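Local coordinates for tannase (Lactobacillus plantarum, PDB 3WA7), which hydrolyses galloyl ester bonds of tannins to release gallic acid, probably as a serine esterase built on the alpha/beta-hydrolase fold, at residues Ala28-Gln33 and Asn46-Ala51; Trp226-Pro231 and Thr340-Val345; Asp419-Phe424 and Ile449-Asp454. All blocks are in the same frame, centred on the assembly; numbering follows the deposited sequence.

Contact 1: Ala28-Gln33 and Asn46-Ala51; sequences AARNIQ and NVFVPA
Ala28 and Phe48 form a non-hydrogen-bonded pair in the antiparallel hairpin of strands 22-33 and 44-50, part of the large mixed sheet of this alpha/beta-hydrolase. The methyl of Ala28 approaches the phenyl ring obliquely, CB lying 3.6 Å from Phe48 CD2 and nearly as close to CE2. Phe48 CG stands anti to its own carbonyl carbon (chi1 -55°), which brings the ring close to Ala28 and Arg30. Ala29 comes next, in a hydrogen-bonded pair with Val47: its N reaches Val47 O at 2.9 Å, and its O receives Val47 N at 2.7 Å. The side chains of this pair turn to the other face of the sheet. Arg30 shares its side with Phe48. Its CB passes Asn46 OD1, and the extended chain then carries the guanidinium over Ala28 CB, with NE 3.9 Å from Phe48 CE2 at the ring's edge. The guanidinium and ring planes are 67° apart, so this is no stacked cation-pi pair; the charge goes instead to salt bridges with Asp85 and Glu15. At Asn31 the regular pairing breaks, for Asn31 and Ile32 both face Leu45 in a G1 beta bulge. Asn31 N donates to the side-chain oxygen Asn46 OD1 at 2.9 Å, a straight bond (166° at the hydrogen) that runs nearly along the C=O axis. The other end of that amide, ND2, binds Asp84 O. Ile32 adds an apolar touch, its CD1 4.0 Å from Val47 CG2. Held at both ends, the Asn46 amide is fixed in its rotation, and its carbonyl does at the bulge what a main-chain carbonyl does in regular pairing, so one amide ties the bulge to the strand on one side and to Asp84 on the other.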
loop_
_atom_site.group_PDB
_atom_site.type_symbol
_atom_site.label_atom_id
_atom_site.label_comp_id
_atom_site.label_asym_id
_atom_site.label_seq_id
_atom_site.Cartn_x
_atom_site.Cartn_y
_atom_site.Cartn_z
ATOM N N ALA A 28 -9.789 16.705 18.645
ATOM C CA ALA A 28 -8.828 15.614 18.648
ATOM C C ALA A 28 -8.799 14.829 19.953
ATOM O O ALA A 28 -8.952 15.390 21.037
ATOM C CB ALA A 28 -7.435 16.164 18.353
ATOM N N ALA A 29 -8.614 13.518 19.827
ATOM C CA ALA A 29 -8.509 12.613 20.968
ATOM C C ALA A 29 -7.302 11.776 20.582
ATOM O O ALA A 29 -7.358 11.016 19.614
ATOM C CB ALA A 29 -9.753 11.743 21.090
ATOM N N ARG A 30 -6.212 11.918 21.327
ATOM C CA ARG A 30 -4.983 11.216 20.982
ATOM C C ARG A 30 -4.462 10.162 21.944
ATOM O O ARG A 30 -4.869 10.085 23.102
ATOM C CB ARG A 30 -3.862 12.233 20.754
ATOM C CG ARG A 30 -4.200 13.368 19.806
ATOM C CD ARG A 30 -2.969 14.240 19.598
ATOM N NE ARG A 30 -3.172 15.324 18.639
ATOM C CZ ARG A 30 -3.786 16.472 18.903
ATOM N NH1 ARG A 30 -4.280 16.715 20.110
ATOM N NH2 ARG A 30 -3.889 17.394 17.955
ATOM N N ASN A 31 -3.529 9.368 21.424
ATOM C CA ASN A 31 -2.858 8.311 22.166
ATOM C C ASN A 31 -3.803 7.370 22.889
ATOM O O ASN A 31 -3.641 7.084 24.078
ATOM C CB ASN A 31 -1.861 8.933 23.143
ATOM C CG ASN A 31 -0.763 9.700 22.431
ATOM O OD1 ASN A 31 -0.113 9.171 21.528
ATOM N ND2 ASN A 31 -0.552 10.948 22.828
ATOM N N ILE A 32 -4.783 6.880 22.141
ATOM C CA ILE A 32 -5.772 5.957 22.660
ATOM C C ILE A 32 -5.294 4.523 22.438
ATOM O O ILE A 32 -5.085 4.100 21.304
ATOM C CB ILE A 32 -7.127 6.141 21.936
ATOM C CG1 ILE A 32 -7.666 7.551 22.195
ATOM C CG2 ILE A 32 -8.116 5.082 22.405
ATOM C CD1 ILE A 32 -8.882 7.902 21.361
ATOM N N GLN A 33 -5.107 3.788 23.526
ATOM C CA GLN A 33 -4.684 2.395 23.441
ATOM C C GLN A 33 -5.866 1.656 22.815
ATOM O O GLN A 33 -6.972 1.697 23.354
ATOM C CB GLN A 33 -4.401 1.876 24.851
ATOM C CG GLN A 33 -3.954 0.435 24.939
ATOM C CD GLN A 33 -3.644 0.034 26.368
ATOM O OE1 GLN A 33 -2.818 0.662 27.034
ATOM N NE2 GLN A 33 -4.304 -1.013 26.849
ATOM N N ASN A 46 -5.157 7.937 17.041
ATOM C CA ASN A 46 -5.619 9.304 17.225
ATOM C C ASN A 46 -6.917 9.481 16.452
ATOM O O ASN A 46 -7.070 8.949 15.351
ATOM C CB ASN A 46 -4.595 10.314 16.699
ATOM C CG ASN A 46 -3.274 10.251 17.431
ATOM O OD1 ASN A 46 -3.218 9.921 18.615
ATOM N ND2 ASN A 46 -2.197 10.599 16.732
ATOM N N VAL A 47 -7.843 10.238 17.031
ATOM C CA VAL A 47 -9.134 10.498 16.408
ATOM C C VAL A 47 -9.296 11.993 16.148
ATOM O O VAL A 47 -9.092 12.808 17.046
ATOM C CB VAL A 47 -10.286 10.035 17.323
ATOM C CG1 VAL A 47 -11.625 10.327 16.669
ATOM C CG2 VAL A 47 -10.148 8.551 17.611
ATOM N N PHE A 48 -9.658 12.346 14.918
ATOM C CA PHE A 48 -9.856 13.744 14.552
ATOM C C PHE A 48 -11.241 13.906 13.941
ATOM O O PHE A 48 -11.619 13.180 13.021
ATOM C CB PHE A 48 -8.762 14.193 13.587
ATOM C CG PHE A 48 -7.380 13.958 14.118
ATOM C CD1 PHE A 48 -6.639 12.857 13.701
ATOM C CD2 PHE A 48 -6.845 14.803 15.085
ATOM C CE1 PHE A 48 -5.383 12.597 14.243
ATOM C CE2 PHE A 48 -5.586 14.551 15.634
ATOM C CZ PHE A 48 -4.855 13.444 15.211
ATOM N N VAL A 49 -11.989 14.872 14.464
ATOM C CA VAL A 49 -13.360 15.097 14.031
ATOM C C VAL A 49 -13.671 16.541 13.662
ATOM O O VAL A 49 -13.336 17.460 14.406
ATOM C CB VAL A 49 -14.338 14.684 15.160
ATOM C CG1 VAL A 49 -15.777 14.809 14.685
ATOM C CG2 VAL A 49 -14.036 13.262 15.624
ATOM N N PRO A 50 -14.309 16.760 12.499
ATOM C CA PRO A 50 -14.649 18.130 12.102
ATOM C C PRO A 50 -15.515 18.723 13.215
ATOM O O PRO A 50 -16.415 18.056 13.724
ATOM C CB PRO A 50 -15.427 17.926 10.807
ATOM C CG PRO A 50 -14.731 16.720 10.205
ATOM C CD PRO A 50 -14.602 15.808 11.412
ATOM N N ALA A 51 -15.243 19.968 13.588
ATOM C CA ALA A 51 -15.982 20.622 14.664
ATOM C C ALA A 51 -17.501 20.572 14.505
ATOM O O ALA A 51 -18.229 20.481 15.494
ATOM C CB ALA A 51 -15.521 22.074 14.800
#

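Contact 2: Trp226-Pro231 and Thr340-Val345; sequences WHRYQP and TRMKAV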
loop_
_atom_site.group_PDB
_atom_site.type_symbol
_atom_site.label_atom_id
_atom_site.label_comp_id
_atom_site.label_asym_id
_atom_site.label_seq_id
_atom_site.Cartn_x
_atom_site.Cartn_y
_atom_site.Cartn_z
ATOM N N TRP A 226 21.604 -0.818 -12.316
ATOM C CA TRP A 226 20.531 -0.366 -11.443
ATOM C C TRP A 226 20.936 0.942 -10.780
ATOM O O TRP A 226 22.124 1.217 -10.600
ATOM C CB TRP A 226 20.185 -1.424 -10.387
ATOM C CG TRP A 226 21.351 -1.975 -9.623
ATOM C CD1 TRP A 226 22.113 -3.060 -9.956
ATOM C CD2 TRP A 226 21.876 -1.480 -8.386
ATOM N NE1 TRP A 226 23.078 -3.273 -9.001
ATOM C CE2 TRP A 226 22.956 -2.316 -8.026
ATOM C CE3 TRP A 226 21.541 -0.410 -7.544
ATOM C CZ2 TRP A 226 23.704 -2.117 -6.860
ATOM C CZ3 TRP A 226 22.285 -0.211 -6.382
ATOM C CH2 TRP A 226 23.355 -1.063 -6.054
ATOM N N HIS A 227 19.943 1.745 -10.419
ATOM C CA HIS A 227 20.184 3.047 -9.805
ATOM C C HIS A 227 19.137 3.341 -8.742
ATOM O O HIS A 227 17.943 3.216 -8.997
ATOM C CB HIS A 227 20.117 4.136 -10.881
ATOM C CG HIS A 227 20.969 3.852 -12.076
ATOM N ND1 HIS A 227 22.298 4.214 -12.146
ATOM C CD2 HIS A 227 20.701 3.182 -13.222
ATOM C CE1 HIS A 227 22.810 3.779 -13.283
ATOM N NE2 HIS A 227 21.862 3.150 -13.954
ATOM N N ARG A 228 19.582 3.738 -7.554
ATOM C CA ARG A 228 18.652 4.066 -6.479
ATOM C C ARG A 228 19.315 5.006 -5.485
ATOM O O ARG A 228 20.460 5.416 -5.672
ATOM C CB ARG A 228 18.193 2.789 -5.762
ATOM C CG ARG A 228 19.295 2.062 -5.005
ATOM C CD ARG A 228 18.897 0.627 -4.670
ATOM N NE ARG A 228 17.733 0.544 -3.789
ATOM C CZ ARG A 228 17.135 -0.596 -3.453
ATOM N NH1 ARG A 228 17.589 -1.751 -3.927
ATOM N NH2 ARG A 228 16.089 -0.590 -2.636
ATOM N N TYR A 229 18.581 5.360 -4.438
ATOM C CA TYR A 229 19.111 6.225 -3.395
ATOM C C TYR A 229 18.964 5.478 -2.079
ATOM O O TYR A 229 17.874 5.011 -1.745
ATOM C CB TYR A 229 18.344 7.552 -3.329
ATOM C CG TYR A 229 18.619 8.481 -4.492
ATOM C CD1 TYR A 229 17.969 8.314 -5.714
ATOM C CD2 TYR A 229 19.559 9.507 -4.383
ATOM C CE1 TYR A 229 18.251 9.143 -6.800
ATOM C CE2 TYR A 229 19.850 10.341 -5.463
ATOM C CZ TYR A 229 19.192 10.153 -6.668
ATOM O OH TYR A 229 19.477 10.965 -7.744
ATOM N N GLN A 230 20.062 5.345 -1.341
ATOM C CA GLN A 230 20.012 4.650 -0.065
ATOM C C GLN A 230 20.121 5.641 1.085
ATOM O O GLN A 230 20.961 6.540 1.071
ATOM C CB GLN A 230 21.135 3.615 0.044
ATOM C CG GLN A 230 22.526 4.204 0.176
ATOM C CD GLN A 230 23.553 3.171 0.596
ATOM O OE1 GLN A 230 23.776 2.179 -0.100
ATOM N NE2 GLN A 230 24.184 3.397 1.743
ATOM N N PRO A 231 19.257 5.491 2.097
ATOM C CA PRO A 231 19.288 6.393 3.247
ATOM C C PRO A 231 20.600 6.263 4.009
ATOM O O PRO A 231 21.166 5.175 4.105
ATOM C CB PRO A 231 18.081 5.940 4.066
ATOM C CG PRO A 231 18.005 4.476 3.763
ATOM C CD PRO A 231 18.227 4.452 2.269
ATOM N N THR A 340 14.846 3.345 -16.199
ATOM C CA THR A 340 15.905 2.692 -15.420
ATOM C C THR A 340 15.438 1.715 -14.344
ATOM O O THR A 340 14.359 1.852 -13.753
ATOM C CB THR A 340 16.889 3.700 -14.739
ATOM O OG1 THR A 340 16.276 4.285 -13.583
ATOM C CG2 THR A 340 17.303 4.794 -15.718
ATOM N N ARG A 341 16.274 0.708 -14.118
ATOM C CA ARG A 341 16.035 -0.313 -13.110
ATOM C C ARG A 341 16.488 0.263 -11.773
ATOM O O ARG A 341 17.524 0.920 -11.695
ATOM C CB ARG A 341 16.855 -1.566 -13.440
ATOM C CG ARG A 341 16.966 -2.571 -12.297
ATOM C CD ARG A 341 18.103 -3.557 -12.541
ATOM N NE ARG A 341 17.748 -4.629 -13.468
ATOM C CZ ARG A 341 17.101 -5.739 -13.120
ATOM N NH1 ARG A 341 16.732 -5.932 -11.860
ATOM N NH2 ARG A 341 16.832 -6.663 -14.033
HETATM N N MSE A 342 15.714 0.012 -10.725
HETATM C CA MSE A 342 16.045 0.516 -9.400
HETATM C C MSE A 342 16.731 -0.532 -8.533
HETATM O O MSE A 342 17.807 -0.293 -7.986
HETATM C CB MSE A 342 14.775 0.986 -8.692
HETATM C CG MSE A 342 15.011 1.546 -7.307
HETATM SE SE MSE A 342 13.354 1.791 -6.361
HETATM C CE MSE A 342 14.031 1.694 -4.558
ATOM N N LYS A 343 16.099 -1.696 -8.420
ATOM C CA LYS A 343 16.606 -2.779 -7.585
ATOM C C LYS A 343 17.380 -3.865 -8.325
ATOM O O LYS A 343 17.169 -4.098 -9.516
ATOM C CB LYS A 343 15.437 -3.411 -6.826
ATOM C CG LYS A 343 14.681 -2.417 -5.953
ATOM C CD LYS A 343 13.447 -3.044 -5.331
ATOM C CE LYS A 343 12.747 -2.063 -4.400
ATOM N NZ LYS A 343 11.541 -2.668 -3.763
ATOM N N ALA A 344 18.273 -4.529 -7.594
ATOM C CA ALA A 344 19.087 -5.608 -8.145
ATOM C C ALA A 344 18.288 -6.910 -8.174
ATOM O O ALA A 344 17.059 -6.887 -8.103
ATOM C CB ALA A 344 20.355 -5.782 -7.312
ATOM N N VAL A 345 18.984 -8.042 -8.260
ATOM C CA VAL A 345 18.322 -9.343 -8.336
ATOM C C VAL A 345 18.759 -10.330 -7.248
ATOM O O VAL A 345 19.952 -10.572 -7.068
ATOM C CB VAL A 345 18.595 -10.002 -9.712
ATOM C CG1 VAL A 345 17.775 -11.276 -9.861
ATOM C CG2 VAL A 345 18.279 -9.024 -10.828
#
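Arg228, on strand 225-232, lies across the loop residues Met342 and Lys343, and nearly every part of its side chain meets one of them. This is plain strand-to-loop packing: the loop after helix 332-339 lies against a two-stranded antiparallel sheet (225-232 with 241-249). Arg228 CB sits 3.7 Å from CG of Met342, a selenomethionine from labelling. Arg228 CG lies between the backbone N and the carbonyl carbon (chi1 66°), a course that leads CD past Met342 O at 3.6 Å; that buried carbonyl oxygen has no hydrogen-bonding partner in the model. A bend at chi3 then turns the head group: Arg228 NH2 stands 3.6 Å from Met342 CE, while Lys343 CG lies over one guanidinium face, 3.6 Å from Arg228 NH1. Replacing Arg228 by an alanine would probably leave Lys343 CG and the Met342 methyl without the flat group that packs against them. Two residues before Arg228, Trp226 offers the face of its five-membered ring to Ala344 CB, 4.2 Å from the ring centroid, a CH-pi contact. The backbones are joined where His227 N donates to Arg341 O at 2.9 Å. Arg341 NH1 curls back to Lys343 O within the guanidinium plane, and its NH2 forms a salt bridge with Glu217. The cationic side chains Arg228 and Lys343 therefore meet through carbon and a planar face, their terminal nitrogens apart, with Lys343 NZ turned to Asp421 O.

Contact 3: Asp419-Phe424 and Ile449-Asp454; sequences DRDTSF and IPHSGD. With SO4 (sulfate ion), chain C.
The backbones of Asp419 and Pro450 approach to 4.5 Å between their CA atoms, where the loops that follow the neighbouring parallel strands 410-414 and 440-444 come together without regular pairing. They bring together the acid and the histidine of what is probably the Ser163-His451-Asp419 catalytic triad of an alpha/beta-hydrolase. His451 CG lies anti to its backbone N (chi1 -174°), extending the ring so that ND1 faces Asp419 and NE2, at another edge of the ring, faces Ser163. His451 ND1 donates to Asp419 OD2 at 2.7 Å. The bond lies close to the imidazole plane and arrives on the syn side of the carboxylate, though tilted 29° out of the carboxylate's own plane, which stands nearly perpendicular to the ring. The second oxygen, Asp419 OD1, takes the backbone N of Asp421 at 2.9 Å, closing an Asx turn that helps to fix the carboxylate's rotation. Asp421 in turn meets the imidazole quite differently. Its carboxylate is stacked on one ring face, the planes only 11° apart, with Asp421 CG over the ring centre and OD1 3.2 Å from His451 CG, while its CB adds a CH-pi contact. One histidine thus has a carboxylate at its edge and another over its face. At its other nitrogen, His451 NE2 hydrogen-bonds to Ser163 OG and makes a weak, bent bond to sulfate O2 at 2.7 Å. The sulfate, probably from the crystallisation liquor, is also bound by Ser163 OG and Gly77 N, a position consistent with part of the substrate site. Back beside the acid, a water completes the link between the two loops, donating to Asp419 OD2 at 2.6 Å and to Pro450 O at 2.9 Å.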
loop_
_atom_site.group_PDB
_atom_site.type_symbol
_atom_site.label_atom_id
_atom_site.label_comp_id
_atom_site.label_asym_id
_atom_site.label_seq_id
_atom_site.Cartn_x
_atom_site.Cartn_y
_atom_site.Cartn_z
ATOM N N ASP A 419 7.361 4.961 -11.076
ATOM C CA ASP A 419 7.636 4.220 -9.847
ATOM C C ASP A 419 8.225 2.853 -10.203
ATOM O O ASP A 419 7.535 2.006 -10.773
ATOM C CB ASP A 419 6.329 4.044 -9.062
ATOM C CG ASP A 419 6.528 3.357 -7.724
ATOM O OD1 ASP A 419 7.458 2.537 -7.598
ATOM O OD2 ASP A 419 5.728 3.624 -6.798
ATOM N N ARG A 420 9.496 2.645 -9.861
ATOM C CA ARG A 420 10.187 1.389 -10.153
ATOM C C ARG A 420 10.441 0.527 -8.916
ATOM O O ARG A 420 11.273 -0.384 -8.952
ATOM C CB ARG A 420 11.529 1.678 -10.835
ATOM C CG ARG A 420 11.429 2.661 -11.988
ATOM C CD ARG A 420 12.155 3.945 -11.656
ATOM N NE ARG A 420 13.602 3.756 -11.639
ATOM C CZ ARG A 420 14.381 3.949 -10.578
ATOM N NH1 ARG A 420 13.860 4.339 -9.420
ATOM N NH2 ARG A 420 15.692 3.757 -10.681
ATOM N N ASP A 421 9.734 0.802 -7.821
ATOM C CA ASP A 421 9.933 0.025 -6.601
ATOM C C ASP A 421 9.419 -1.400 -6.745
ATOM O O ASP A 421 9.833 -2.301 -6.018
ATOM C CB ASP A 421 9.285 0.728 -5.408
ATOM C CG ASP A 421 10.114 1.896 -4.916
ATOM O OD1 ASP A 421 10.294 2.867 -5.680
ATOM O OD2 ASP A 421 10.604 1.838 -3.769
ATOM N N THR A 422 8.507 -1.593 -7.688
ATOM C CA THR A 422 7.979 -2.916 -7.987
ATOM C C THR A 422 7.463 -2.829 -9.420
ATOM O O THR A 422 7.169 -1.740 -9.910
ATOM C CB THR A 422 6.843 -3.333 -7.013
ATOM O OG1 THR A 422 6.598 -4.739 -7.147
ATOM C CG2 THR A 422 5.560 -2.564 -7.303
ATOM N N SER A 423 7.376 -3.963 -10.100
ATOM C CA SER A 423 6.903 -3.969 -11.481
ATOM C C SER A 423 5.478 -3.455 -11.622
ATOM O O SER A 423 4.650 -3.626 -10.725
ATOM C CB SER A 423 6.969 -5.385 -12.060
ATOM O OG SER A 423 6.330 -5.435 -13.326
ATOM N N PHE A 424 5.202 -2.824 -12.760
ATOM C CA PHE A 424 3.870 -2.313 -13.061
ATOM C C PHE A 424 2.899 -3.485 -13.074
ATOM O O PHE A 424 1.709 -3.318 -12.829
ATOM C CB PHE A 424 3.859 -1.643 -14.437
ATOM C CG PHE A 424 4.764 -0.453 -14.537
ATOM C CD1 PHE A 424 5.772 -0.408 -15.495
ATOM C CD2 PHE A 424 4.606 0.626 -13.671
ATOM C CE1 PHE A 424 6.616 0.701 -15.589
ATOM C CE2 PHE A 424 5.440 1.736 -13.754
ATOM C CZ PHE A 424 6.446 1.776 -14.715
ATOM N N ILE A 449 4.869 9.990 -12.275
ATOM C CA ILE A 449 4.723 10.081 -10.828
ATOM C C ILE A 449 5.667 9.051 -10.226
ATOM O O ILE A 449 5.634 7.878 -10.593
ATOM C CB ILE A 449 3.276 9.788 -10.384
ATOM C CG1 ILE A 449 2.370 10.954 -10.784
ATOM C CG2 ILE A 449 3.217 9.588 -8.872
ATOM C CD1 ILE A 449 2.743 12.262 -10.113
ATOM N N PRO A 450 6.543 9.486 -9.312
ATOM C CA PRO A 450 7.500 8.585 -8.668
ATOM C C PRO A 450 6.842 7.754 -7.580
ATOM O O PRO A 450 5.620 7.762 -7.429
ATOM C CB PRO A 450 8.534 9.548 -8.100
ATOM C CG PRO A 450 7.667 10.682 -7.639
ATOM C CD PRO A 450 6.712 10.867 -8.819
ATOM N N HIS A 451 7.667 7.035 -6.828
ATOM C CA HIS A 451 7.194 6.209 -5.731
ATOM C C HIS A 451 6.694 7.177 -4.660
ATOM O O HIS A 451 7.492 7.807 -3.963
ATOM C CB HIS A 451 8.353 5.365 -5.197
ATOM C CG HIS A 451 7.949 4.370 -4.156
ATOM N ND1 HIS A 451 7.037 3.366 -4.399
ATOM C CD2 HIS A 451 8.347 4.217 -2.871
ATOM C CE1 HIS A 451 6.891 2.636 -3.307
ATOM N NE2 HIS A 451 7.673 3.130 -2.366
ATOM N N SER A 452 5.376 7.301 -4.544
ATOM C CA SER A 452 4.779 8.222 -3.583
ATOM C C SER A 452 3.273 8.015 -3.513
ATOM O O SER A 452 2.735 7.127 -4.166
ATOM C CB SER A 452 5.061 9.658 -4.016
ATOM O OG SER A 452 4.499 9.895 -5.298
ATOM N N GLY A 453 2.597 8.845 -2.721
ATOM C CA GLY A 453 1.153 8.738 -2.600
ATOM C C GLY A 453 0.505 10.054 -2.205
ATOM O O GLY A 453 1.193 11.062 -2.041
ATOM N N ASP A 454 -0.820 10.044 -2.068
ATOM C CA ASP A 454 -1.583 11.227 -1.662
ATOM C C ASP A 454 -1.302 12.480 -2.495
ATOM O O ASP A 454 -1.378 13.597 -1.982
ATOM C CB ASP A 454 -1.305 11.533 -0.184
ATOM C CG ASP A 454 -1.842 10.460 0.755
ATOM O OD1 ASP A 454 -2.034 9.311 0.312
ATOM O OD2 ASP A 454 -2.058 10.765 1.949
HETATM S S SO4 C . 9.030 2.914 1.299
HETATM O O1 SO4 C . 8.793 4.070 2.181
HETATM O O2 SO4 C . 9.055 3.356 -0.103
HETATM O O3 SO4 C . 10.332 2.318 1.631
HETATM O O4 SO4 C . 7.957 1.923 1.488
HETATM O O HOH W 1 3.938 5.469 -7.184
#

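In the fold
Contact 1 is buried strand pairing within a hairpin of the main sheet, and its centre lies about 31 Å from that of contact 3 and about 39 Å from that of contact 2, on the opposite side of the chain's centre from the latter. Contact 2, strand against loop, is partly buried; contact 3, loop against loop, lies at the surface. These two touch: Lys343 NZ reaches Asp421 O, Arg420 NH2 reaches His227 O, and Met342 packs on Asp421. The loop 340-345 thus meets the loop that carries Asp419 and may act as a second shell to the probable triad. Chemistry changes with place: main-chain bonds and apolar faces in contact 1, long side chains packing through carbon in contact 2, directed carboxylate-imidazole bonding in contact 3.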